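Local coordinates for protein ATPase associated with various cellular activities, AAA_5 (Staphylothermus marinus, PDB 6N0S) that probably hydrolyses ATP as an McrB-type AAA+ protein of a restriction system, this chain being its N-terminal EVE-like domain, which resembles PUA-like RNA-binding proteins, at residues Leu69-Leu79 and Leu137-Lys148; Leu24-Trp32 and Leu99-Ile108. One frame throughout, in Å; residues are numbered along the deposited sequence.

Contact 1. Residues Leu69-Leu79 and Leu137-Lys148; sequences LGKTFIGESVL and LAEYRKYENPVK
Tyr-143 and Glu-76 meet across two antiparallel strands: the phenol OH of Tyr-143 donates to Glu-76 OE2 at 2.8 Å, on the anti side of the carboxylate and 28° out of its plane. The same ring lies flat over Gly-75, whose CA makes a CH-pi contact 3.8 Å from the ring centroid of Tyr-143. From the other side comes Tyr-140; with CG anti to the backbone N (chi1 177°), its ring runs back along the neighbouring strand and brings OH to 3.6 Å from Ile-74 CG1. Any CB on Gly-75 would collide with that hydroxyl and with Arg-141 O. A leucine in place of Tyr-143, lacking the hydroxyl and the flat ring, would probably leave the Glu-76 carboxylate relying on Tyr-174 and His-178, less firmly fixed in rotation, and open a gap over Gly-75.

Behind these groups stands the backbone pairing, with Phe-73/Val-147, Glu-76/Arg-141 and Val-78/Ala-138 as hydrogen-bonded pairs; a beta bulge shifts the register between the last two. Next to the corner at Glu-144 and Asn-145, Tyr-143 N bonds to Ile-74 O at 2.7 Å, and a water joins that carbonyl to Tyr-143 O and Lys-142 NZ. Toward the other end, Ser-77 OG packs 3.5 Å from Leu-137 CD1 while hydrogen-bonding to His-59.

In the mixed sheet of this EVE-like domain, 138-148 is an outermost strand, and 72-80 lies between it and 54-61. Helix 171-178 packs Ile-177 against Phe-73 and Tyr-143, and its Tyr-174 and His-178 complete the grip on Glu-76.

Contact 2. Residues Leu24-Trp32 and Leu99-Ile108; sequences LDHIGLTLW and LRKIFLDNGI
His-26 and Phe-103, with CA atoms 6.5 Å apart, mark where the turn at 24-27 meets the helix; farther along, strand 30-32 runs nearly antiparallel to helix 99-105, at 158° and an axis separation of 11.3 Å. No hydrogen bond crosses, and the contact is made by side-chain packing. His-26 CB sits over one face of the Phe-103 ring, 3.9 Å from its centroid, and the imidazole turns its edge toward that face in an offset edge-to-face pair. Ile-108 CD1 tucks against the turn, 3.5 Å from His-26 N. Leu-29 and Asn-106 reach toward each other from opposite directions, the leucine's methyls packing on the amide group, with Leu-29 CD2 3.5 Å from Asn-106 OD1; that amide is held by its ND2, which donates in its own plane to Ile-102 O. At the other end of the contact Leu-99 CD1 lies over the five-membered ring of Trp-32, a CH-pi contact 3.5 Å from its centroid.

The helix stops in a Schellman motif with Gly-107 at C-prime, which swings Ile-108 back toward the turn. Around this core, Tyr-116 of helix 110-124 meets both His-26 and Phe-103 edge-to-face and its OH accepts a hydrogen bond from Trp-32 NE1, while strand 132-136 packs Leu-134 against Thr-30 and Trp-32.

From the N terminus the chain lays down 24-32, then 69-79; helix segment 99-108 returns to the first and closes contact 2 over 66 intervening residues, and 137-148 then returns to the second and closes contact 1 over 57. The segments alternate, so the two loops cross. Contact 1 joins two neighbouring strands at one margin of the mixed sheet, whereas contact 2 fastens the C-terminal end of helix 92-105 and the residues after it to the turn at 24-27 and the start of strand 30-34. They touch where strand 132-136 leads into 138-148: Leu-137 N probably hydrogen-bonds Leu-29 O at 3.2 Å, and Tyr-140 packs on Gly-28, joining the two sheets, with the helix attached through contact 2.

Contact 1. Residues Leu69-Leu79 and Leu137-Lys148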
loop_
_atom_site.group_PDB
_atom_site.type_symbol
_atom_site.label_atom_id
_atom_site.label_comp_id
_atom_site.label_asym_id
_atom_site.label_seq_id
_atom_site.Cartn_x
_atom_site.Cartn_y
_atom_site.Cartn_z
ATOM N N LEU A 69 -0.174 -7.827 15.322
ATOM C CA LEU A 69 0.268 -8.149 13.974
ATOM C C LEU A 69 1.446 -7.284 13.529
ATOM O O LEU A 69 1.746 -7.203 12.330
ATOM C CB LEU A 69 -0.919 -8.022 13.013
ATOM C CG LEU A 69 -2.077 -8.990 13.310
ATOM C CD1 LEU A 69 -3.325 -8.663 12.487
ATOM C CD2 LEU A 69 -1.659 -10.456 13.069
ATOM N N GLY A 70 2.142 -6.657 14.477
ATOM C CA GLY A 70 3.314 -5.880 14.118
ATOM C C GLY A 70 4.371 -6.729 13.430
ATOM O O GLY A 70 4.572 -7.898 13.755
ATOM N N LYS A 71 5.066 -6.125 12.472
ATOM C CA LYS A 71 6.117 -6.797 11.711
ATOM C C LYS A 71 5.629 -8.132 11.149
ATOM O O LYS A 71 6.192 -9.192 11.415
ATOM C CB LYS A 71 7.366 -7.004 12.570
ATOM C CG LYS A 71 8.149 -5.730 12.854
ATOM C CD LYS A 71 9.359 -5.998 13.741
ATOM C CE LYS A 71 10.527 -5.104 13.365
ATOM N NZ LYS A 71 10.958 -5.399 11.975
ATOM N N THR A 72 4.567 -8.065 10.342
ATOM C CA THR A 72 4.058 -9.268 9.692
ATOM C C THR A 72 3.469 -8.893 8.345
ATOM O O THR A 72 3.003 -7.768 8.132
ATOM C CB THR A 72 3.003 -10.014 10.568
ATOM O OG1 THR A 72 1.690 -9.533 10.293
ATOM C CG2 THR A 72 3.274 -9.781 12.021
ATOM N N PHE A 73 3.520 -9.849 7.427
ATOM C CA PHE A 73 2.818 -9.740 6.163
ATOM C C PHE A 73 1.463 -10.397 6.370
ATOM O O PHE A 73 1.400 -11.576 6.724
ATOM C CB PHE A 73 3.616 -10.406 5.041
ATOM C CG PHE A 73 5.004 -9.860 4.902
ATOM C CD1 PHE A 73 6.037 -10.383 5.646
ATOM C CD2 PHE A 73 5.264 -8.817 4.054
ATOM C CE1 PHE A 73 7.326 -9.884 5.546
ATOM C CE2 PHE A 73 6.574 -8.302 3.930
ATOM C CZ PHE A 73 7.581 -8.825 4.695
ATOM N N ILE A 74 0.387 -9.655 6.147
ATOM C CA ILE A 74 -0.929 -10.150 6.531
ATOM C C ILE A 74 -1.766 -10.674 5.364
ATOM O O ILE A 74 -2.717 -11.430 5.591
ATOM C CB ILE A 74 -1.733 -9.082 7.315
ATOM C CG1 ILE A 74 -2.030 -7.848 6.451
ATOM C CG2 ILE A 74 -1.015 -8.738 8.643
ATOM C CD1 ILE A 74 -3.065 -6.922 7.128
ATOM N N GLY A 75 -1.461 -10.286 4.136
ATOM C CA GLY A 75 -2.264 -10.746 3.017
ATOM C C GLY A 75 -1.758 -10.152 1.729
ATOM O O GLY A 75 -0.752 -9.427 1.712
ATOM N N GLU A 76 -2.481 -10.440 0.648
ATOM C CA GLU A 76 -2.086 -9.905 -0.643
ATOM C C GLU A 76 -3.304 -9.603 -1.490
ATOM O O GLU A 76 -4.404 -10.072 -1.215
ATOM C CB GLU A 76 -1.136 -10.869 -1.367
ATOM C CG GLU A 76 -1.629 -12.298 -1.511
ATOM C CD GLU A 76 -0.671 -13.115 -2.357
ATOM O OE1 GLU A 76 -0.782 -13.022 -3.607
ATOM O OE2 GLU A 76 0.208 -13.783 -1.762
ATOM N N SER A 77 -3.097 -8.775 -2.507
ATOM C CA SER A 77 -4.158 -8.340 -3.397
ATOM C C SER A 77 -3.577 -8.132 -4.785
ATOM O O SER A 77 -2.389 -8.365 -5.022
ATOM C CB SER A 77 -4.819 -7.056 -2.894
ATOM O OG SER A 77 -3.862 -6.036 -2.853
ATOM N N VAL A 78 -4.404 -7.604 -5.680
ATOM C CA VAL A 78 -4.071 -7.462 -7.091
ATOM C C VAL A 78 -4.351 -6.023 -7.504
ATOM O O VAL A 78 -5.394 -5.457 -7.158
ATOM C CB VAL A 78 -4.878 -8.454 -7.965
ATOM C CG1 VAL A 78 -4.606 -8.238 -9.426
ATOM C CG2 VAL A 78 -4.522 -9.889 -7.612
ATOM N N LEU A 79 -3.408 -5.427 -8.217
ATOM C CA LEU A 79 -3.543 -4.085 -8.770
ATOM C C LEU A 79 -3.574 -4.212 -10.294
ATOM O O LEU A 79 -2.537 -4.462 -10.917
ATOM C CB LEU A 79 -2.380 -3.213 -8.294
ATOM C CG LEU A 79 -2.145 -1.884 -9.004
ATOM C CD1 LEU A 79 -3.343 -1.126 -9.069
ATOM C CD2 LEU A 79 -1.084 -1.056 -8.278
ATOM N N LEU A 137 -7.415 -1.524 -5.621
ATOM C CA LEU A 137 -7.040 -2.927 -5.562
ATOM C C LEU A 137 -8.272 -3.828 -5.668
ATOM O O LEU A 137 -9.413 -3.389 -5.515
ATOM C CB LEU A 137 -6.327 -3.229 -4.240
ATOM C CG LEU A 137 -5.088 -2.362 -3.980
ATOM C CD1 LEU A 137 -4.554 -2.615 -2.584
ATOM C CD2 LEU A 137 -4.025 -2.624 -5.037
ATOM N N ALA A 138 -8.010 -5.127 -5.810
ATOM C CA ALA A 138 -9.049 -6.144 -5.910
ATOM C C ALA A 138 -8.516 -7.432 -5.326
ATOM O O ALA A 138 -7.303 -7.651 -5.300
ATOM C CB ALA A 138 -9.465 -6.413 -7.352
ATOM N N GLU A 139 -9.438 -8.273 -4.844
ATOM C CA GLU A 139 -9.175 -9.663 -4.465
ATOM C C GLU A 139 -8.295 -9.788 -3.243
ATOM O O GLU A 139 -7.629 -10.802 -3.074
ATOM C CB GLU A 139 -8.541 -10.458 -5.619
ATOM C CG GLU A 139 -9.245 -10.324 -6.989
ATOM C CD GLU A 139 -8.427 -10.937 -8.168
ATOM O OE1 GLU A 139 -7.652 -11.906 -7.956
ATOM O OE2 GLU A 139 -8.551 -10.433 -9.312
ATOM N N TYR A 140 -8.264 -8.786 -2.368
ATOM C CA TYR A 140 -7.515 -8.936 -1.126
ATOM C C TYR A 140 -7.881 -10.249 -0.450
ATOM O O TYR A 140 -9.053 -10.610 -0.359
ATOM C CB TYR A 140 -7.785 -7.775 -0.148
ATOM C CG TYR A 140 -7.048 -8.009 1.140
ATOM C CD1 TYR A 140 -5.669 -7.846 1.208
ATOM C CD2 TYR A 140 -7.717 -8.431 2.291
ATOM C CE1 TYR A 140 -4.992 -8.101 2.365
ATOM C CE2 TYR A 140 -7.026 -8.687 3.452
ATOM C CZ TYR A 140 -5.671 -8.516 3.475
ATOM O OH TYR A 140 -4.958 -8.762 4.618
ATOM N N ARG A 141 -6.874 -10.972 0.028
ATOM C CA ARG A 141 -7.140 -12.151 0.824
ATOM C C ARG A 141 -6.120 -12.192 1.944
ATOM O O ARG A 141 -4.915 -12.055 1.719
ATOM C CB ARG A 141 -7.099 -13.421 -0.037
ATOM C CG ARG A 141 -7.939 -14.609 0.500
ATOM C CD ARG A 141 -9.487 -14.382 0.510
ATOM N NE ARG A 141 -10.066 -14.225 -0.835
ATOM C CZ ARG A 141 -11.336 -13.880 -1.094
ATOM N NH1 ARG A 141 -12.207 -13.643 -0.115
ATOM N NH2 ARG A 141 -11.750 -13.763 -2.347
ATOM N N LYS A 142 -6.619 -12.365 3.145
ATOM C CA LYS A 142 -5.814 -12.406 4.345
ATOM C C LYS A 142 -5.132 -13.752 4.452
ATOM O O LYS A 142 -5.761 -14.784 4.236
ATOM C CB LYS A 142 -6.709 -12.163 5.569
ATOM C CG LYS A 142 -6.003 -12.179 6.928
ATOM C CD LYS A 142 -7.018 -12.160 8.105
ATOM C CE LYS A 142 -6.325 -12.233 9.478
ATOM N NZ LYS A 142 -5.203 -11.264 9.681
ATOM N N TYR A 143 -3.845 -13.744 4.806
ATOM C CA TYR A 143 -3.149 -15.005 5.034
ATOM C C TYR A 143 -3.740 -15.686 6.265
ATOM O O TYR A 143 -3.951 -15.050 7.304
ATOM C CB TYR A 143 -1.644 -14.800 5.242
ATOM C CG TYR A 143 -0.856 -14.319 4.004
ATOM C CD1 TYR A 143 -1.131 -14.817 2.742
ATOM C CD2 TYR A 143 0.169 -13.367 4.122
ATOM C CE1 TYR A 143 -0.426 -14.378 1.624
ATOM C CE2 TYR A 143 0.879 -12.938 3.025
ATOM C CZ TYR A 143 0.589 -13.446 1.774
ATOM O OH TYR A 143 1.306 -12.991 0.669
ATOM N N GLU A 144 -3.940 -17.000 6.176
ATOM C CA GLU A 144 -4.474 -17.717 7.326
ATOM C C GLU A 144 -3.428 -17.906 8.408
ATOM O O GLU A 144 -3.772 -17.980 9.590
ATOM C CB GLU A 144 -5.064 -19.043 6.868
ATOM C CG GLU A 144 -6.293 -18.790 5.990
ATOM C CD GLU A 144 -7.292 -19.930 6.008
ATOM O OE1 GLU A 144 -6.919 -21.017 6.501
ATOM O OE2 GLU A 144 -8.436 -19.738 5.524
ATOM N N ASN A 145 -2.159 -17.973 8.049
ATOM C CA ASN A 145 -1.099 -17.793 9.038
ATOM C C ASN A 145 -0.353 -16.508 8.696
ATOM O O ASN A 145 0.318 -16.459 7.659
ATOM C CB ASN A 145 -0.119 -18.973 9.067
ATOM C CG ASN A 145 -0.790 -20.318 8.825
ATOM O OD1 ASN A 145 -0.652 -20.937 7.755
ATOM N ND2 ASN A 145 -1.513 -20.783 9.833
ATOM N N PRO A 146 -0.426 -15.462 9.510
ATOM C CA PRO A 146 0.384 -14.267 9.239
ATOM C C PRO A 146 1.859 -14.631 9.116
ATOM O O PRO A 146 2.409 -15.402 9.905
ATOM C CB PRO A 146 0.106 -13.358 10.444
ATOM C CG PRO A 146 -1.251 -13.822 10.947
ATOM C CD PRO A 146 -1.281 -15.309 10.692
ATOM N N VAL A 147 2.498 -14.091 8.098
ATOM C CA VAL A 147 3.916 -14.335 7.886
ATOM C C VAL A 147 4.709 -13.318 8.702
ATOM O O VAL A 147 4.762 -12.137 8.359
ATOM C CB VAL A 147 4.264 -14.269 6.397
ATOM C CG1 VAL A 147 5.698 -14.622 6.201
ATOM C CG2 VAL A 147 3.398 -15.223 5.604
ATOM N N LYS A 148 5.339 -13.780 9.775
ATOM C CA LYS A 148 6.148 -12.904 10.605
ATOM C C LYS A 148 7.425 -12.550 9.848
ATOM O O LYS A 148 7.964 -13.362 9.086
ATOM C CB LYS A 148 6.488 -13.572 11.949
ATOM C CG LYS A 148 5.294 -13.973 12.864
ATOM C CD LYS A 148 4.969 -12.886 13.912
ATOM C CE LYS A 148 3.584 -13.072 14.590
ATOM N NZ LYS A 148 3.546 -14.159 15.638
HETATM O O HOH W 1 -2.850 -12.453 8.143
#

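Contact 2. Residues Leu24-Trp32 and Leu99-Ile108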
loop_
_atom_site.group_PDB
_atom_site.type_symbol
_atom_site.label_atom_id
_atom_site.label_comp_id
_atom_site.label_asym_id
_atom_site.label_seq_id
_atom_site.Cartn_x
_atom_site.Cartn_y
_atom_site.Cartn_z
ATOM N N LEU A 24 -7.055 -2.230 10.739
ATOM C CA LEU A 24 -6.418 -2.799 9.551
ATOM C C LEU A 24 -7.429 -3.232 8.503
ATOM O O LEU A 24 -7.038 -3.794 7.472
ATOM C CB LEU A 24 -5.544 -4.002 9.939
ATOM C CG LEU A 24 -4.498 -3.733 11.034
ATOM C CD1 LEU A 24 -3.748 -5.006 11.426
ATOM C CD2 LEU A 24 -3.525 -2.656 10.629
ATOM N N ASP A 25 -8.721 -2.990 8.747
ATOM C CA ASP A 25 -9.783 -3.483 7.878
ATOM C C ASP A 25 -9.739 -2.843 6.493
ATOM O O ASP A 25 -10.245 -3.424 5.527
ATOM C CB ASP A 25 -11.155 -3.214 8.520
ATOM C CG ASP A 25 -11.404 -4.045 9.778
ATOM O OD1 ASP A 25 -10.562 -4.902 10.118
ATOM O OD2 ASP A 25 -12.467 -3.861 10.415
ATOM N N HIS A 26 -9.167 -1.657 6.369
ATOM C CA HIS A 26 -9.077 -1.014 5.065
ATOM C C HIS A 26 -7.934 -1.556 4.206
ATOM O O HIS A 26 -7.824 -1.177 3.032
ATOM C CB HIS A 26 -8.855 0.457 5.255
ATOM C CG HIS A 26 -7.557 0.751 5.924
ATOM N ND1 HIS A 26 -7.263 0.309 7.200
ATOM C CD2 HIS A 26 -6.450 1.384 5.473
ATOM C CE1 HIS A 26 -6.034 0.682 7.514
ATOM N NE2 HIS A 26 -5.525 1.341 6.487
ATOM N N ILE A 27 -7.064 -2.371 4.773
ATOM C CA ILE A 27 -5.857 -2.796 4.068
ATOM C C ILE A 27 -6.250 -3.837 3.042
ATOM O O ILE A 27 -6.960 -4.797 3.361
ATOM C CB ILE A 27 -4.799 -3.331 5.038
ATOM C CG1 ILE A 27 -4.277 -2.164 5.880
ATOM C CG2 ILE A 27 -3.571 -3.928 4.236
ATOM C CD1 ILE A 27 -3.312 -2.551 6.971
ATOM N N GLY A 28 -5.835 -3.620 1.795
ATOM C CA GLY A 28 -6.238 -4.474 0.708
ATOM C C GLY A 28 -7.243 -3.848 -0.223
ATOM O O GLY A 28 -7.527 -4.432 -1.275
ATOM N N LEU A 29 -7.747 -2.656 0.092
ATOM C CA LEU A 29 -8.707 -1.960 -0.747
ATOM C C LEU A 29 -8.100 -0.903 -1.653
ATOM O O LEU A 29 -8.594 -0.691 -2.773
ATOM C CB LEU A 29 -9.765 -1.294 0.139
ATOM C CG LEU A 29 -10.558 -2.231 1.022
ATOM C CD1 LEU A 29 -11.544 -1.386 1.838
ATOM C CD2 LEU A 29 -11.273 -3.287 0.201
ATOM N N THR A 30 -7.091 -0.177 -1.181
ATOM C CA THR A 30 -6.474 0.852 -2.005
ATOM C C THR A 30 -5.016 0.988 -1.637
ATOM O O THR A 30 -4.552 0.468 -0.621
ATOM C CB THR A 30 -7.127 2.237 -1.858
ATOM O OG1 THR A 30 -6.834 2.764 -0.557
ATOM C CG2 THR A 30 -8.624 2.175 -2.064
ATOM N N LEU A 31 -4.305 1.664 -2.539
ATOM C CA LEU A 31 -3.001 2.259 -2.310
ATOM C C LEU A 31 -3.141 3.738 -2.582
ATOM O O LEU A 31 -3.668 4.125 -3.625
ATOM C CB LEU A 31 -1.927 1.695 -3.246
ATOM C CG LEU A 31 -1.753 0.175 -3.300
ATOM C CD1 LEU A 31 -0.631 -0.175 -4.321
ATOM C CD2 LEU A 31 -1.448 -0.435 -1.952
ATOM N N TRP A 32 -2.646 4.559 -1.674
ATOM C CA TRP A 32 -2.765 5.988 -1.900
ATOM C C TRP A 32 -1.721 6.690 -1.058
ATOM O O TRP A 32 -1.231 6.145 -0.068
ATOM C CB TRP A 32 -4.187 6.460 -1.558
ATOM C CG TRP A 32 -4.493 6.473 -0.105
ATOM C CD1 TRP A 32 -5.014 5.452 0.637
ATOM C CD2 TRP A 32 -4.317 7.566 0.781
ATOM N NE1 TRP A 32 -5.166 5.843 1.938
ATOM C CE2 TRP A 32 -4.742 7.142 2.054
ATOM C CE3 TRP A 32 -3.824 8.865 0.624
ATOM C CZ2 TRP A 32 -4.700 7.971 3.168
ATOM C CZ3 TRP A 32 -3.774 9.686 1.722
ATOM C CH2 TRP A 32 -4.214 9.242 2.988
ATOM N N LEU A 99 -12.074 7.931 -0.647
ATOM C CA LEU A 99 -11.738 6.827 0.260
ATOM C C LEU A 99 -12.855 6.561 1.260
ATOM O O LEU A 99 -13.148 5.398 1.575
ATOM C CB LEU A 99 -10.449 7.133 1.005
ATOM C CG LEU A 99 -9.200 7.268 0.113
ATOM C CD1 LEU A 99 -8.004 7.846 0.905
ATOM C CD2 LEU A 99 -8.885 5.915 -0.443
ATOM N N ARG A 100 -13.463 7.615 1.808
ATOM C CA ARG A 100 -14.554 7.387 2.775
ATOM C C ARG A 100 -15.674 6.564 2.146
ATOM O O ARG A 100 -16.213 5.634 2.769
ATOM C CB ARG A 100 -15.094 8.729 3.291
ATOM C CG ARG A 100 -16.368 8.612 4.237
ATOM C CD ARG A 100 -16.738 9.966 4.905
ATOM N NE ARG A 100 -15.706 10.465 5.810
ATOM C CZ ARG A 100 -15.568 10.148 7.088
ATOM N NH1 ARG A 100 -16.423 9.322 7.693
ATOM N NH2 ARG A 100 -14.552 10.671 7.766
ATOM N N LYS A 101 -16.045 6.888 0.905
ATOM C CA LYS A 101 -17.052 6.094 0.213
ATOM C C LYS A 101 -16.593 4.656 0.041
ATOM O O LYS A 101 -17.349 3.716 0.308
ATOM C CB LYS A 101 -17.389 6.732 -1.134
ATOM C CG LYS A 101 -18.251 5.859 -2.032
ATOM C CD LYS A 101 -18.759 6.656 -3.233
ATOM C CE LYS A 101 -19.200 5.753 -4.373
ATOM N NZ LYS A 101 -20.084 4.641 -3.898
ATOM N N ILE A 102 -15.353 4.450 -0.399
ATOM C CA ILE A 102 -14.886 3.077 -0.577
ATOM C C ILE A 102 -14.901 2.331 0.752
ATOM O O ILE A 102 -15.314 1.165 0.824
ATOM C CB ILE A 102 -13.490 3.061 -1.223
ATOM C CG1 ILE A 102 -13.579 3.544 -2.659
ATOM C CG2 ILE A 102 -12.944 1.662 -1.219
ATOM C CD1 ILE A 102 -12.251 3.998 -3.264
ATOM N N PHE A 103 -14.421 2.967 1.825
ATOM C CA PHE A 103 -14.343 2.249 3.090
ATOM C C PHE A 103 -15.753 1.945 3.636
ATOM O O PHE A 103 -16.005 0.840 4.139
ATOM C CB PHE A 103 -13.499 3.054 4.100
ATOM C CG PHE A 103 -12.010 3.213 3.738
ATOM C CD1 PHE A 103 -11.407 2.509 2.699
ATOM C CD2 PHE A 103 -11.222 4.071 4.483
ATOM C CE1 PHE A 103 -10.038 2.688 2.406
ATOM C CE2 PHE A 103 -9.875 4.246 4.209
ATOM C CZ PHE A 103 -9.282 3.551 3.177
ATOM N N LEU A 104 -16.694 2.898 3.525
ATOM C CA LEU A 104 -18.075 2.641 3.988
ATOM C C LEU A 104 -18.715 1.512 3.195
ATOM O O LEU A 104 -19.324 0.610 3.775
ATOM C CB LEU A 104 -18.956 3.903 3.893
ATOM C CG LEU A 104 -18.705 5.054 4.890
ATOM C CD1 LEU A 104 -19.326 6.388 4.413
ATOM C CD2 LEU A 104 -19.183 4.730 6.301
ATOM N N ASP A 105 -18.543 1.510 1.870
ATOM C CA ASP A 105 -19.090 0.426 1.057
ATOM C C ASP A 105 -18.480 -0.929 1.375
ATOM O O ASP A 105 -19.022 -1.946 0.925
ATOM C CB ASP A 105 -18.896 0.703 -0.439
ATOM C CG ASP A 105 -19.666 1.934 -0.917
ATOM O OD1 ASP A 105 -20.333 2.601 -0.087
ATOM O OD2 ASP A 105 -19.591 2.245 -2.126
ATOM N N ASN A 106 -17.382 -0.982 2.133
ATOM C CA ASN A 106 -16.741 -2.242 2.502
ATOM C C ASN A 106 -16.973 -2.575 3.962
ATOM O O ASN A 106 -16.328 -3.480 4.506
ATOM C CB ASN A 106 -15.240 -2.193 2.159
ATOM C CG ASN A 106 -14.989 -2.471 0.700
ATOM O OD1 ASN A 106 -14.791 -3.611 0.328
ATOM N ND2 ASN A 106 -15.101 -1.453 -0.146
ATOM N N GLY A 107 -17.915 -1.886 4.601
ATOM C CA GLY A 107 -18.354 -2.242 5.926
ATOM C C GLY A 107 -17.541 -1.658 7.046
ATOM O O GLY A 107 -17.736 -2.060 8.198
ATOM N N ILE A 108 -16.609 -0.747 6.756
ATOM C CA ILE A 108 -15.878 -0.077 7.823
ATOM C C ILE A 108 -16.748 1.029 8.396
ATOM O O ILE A 108 -17.363 1.803 7.656
ATOM C CB ILE A 108 -14.550 0.487 7.303
ATOM C CG1 ILE A 108 -13.714 -0.651 6.696
ATOM C CG2 ILE A 108 -13.813 1.166 8.460
ATOM C CD1 ILE A 108 -12.376 -0.221 6.155
#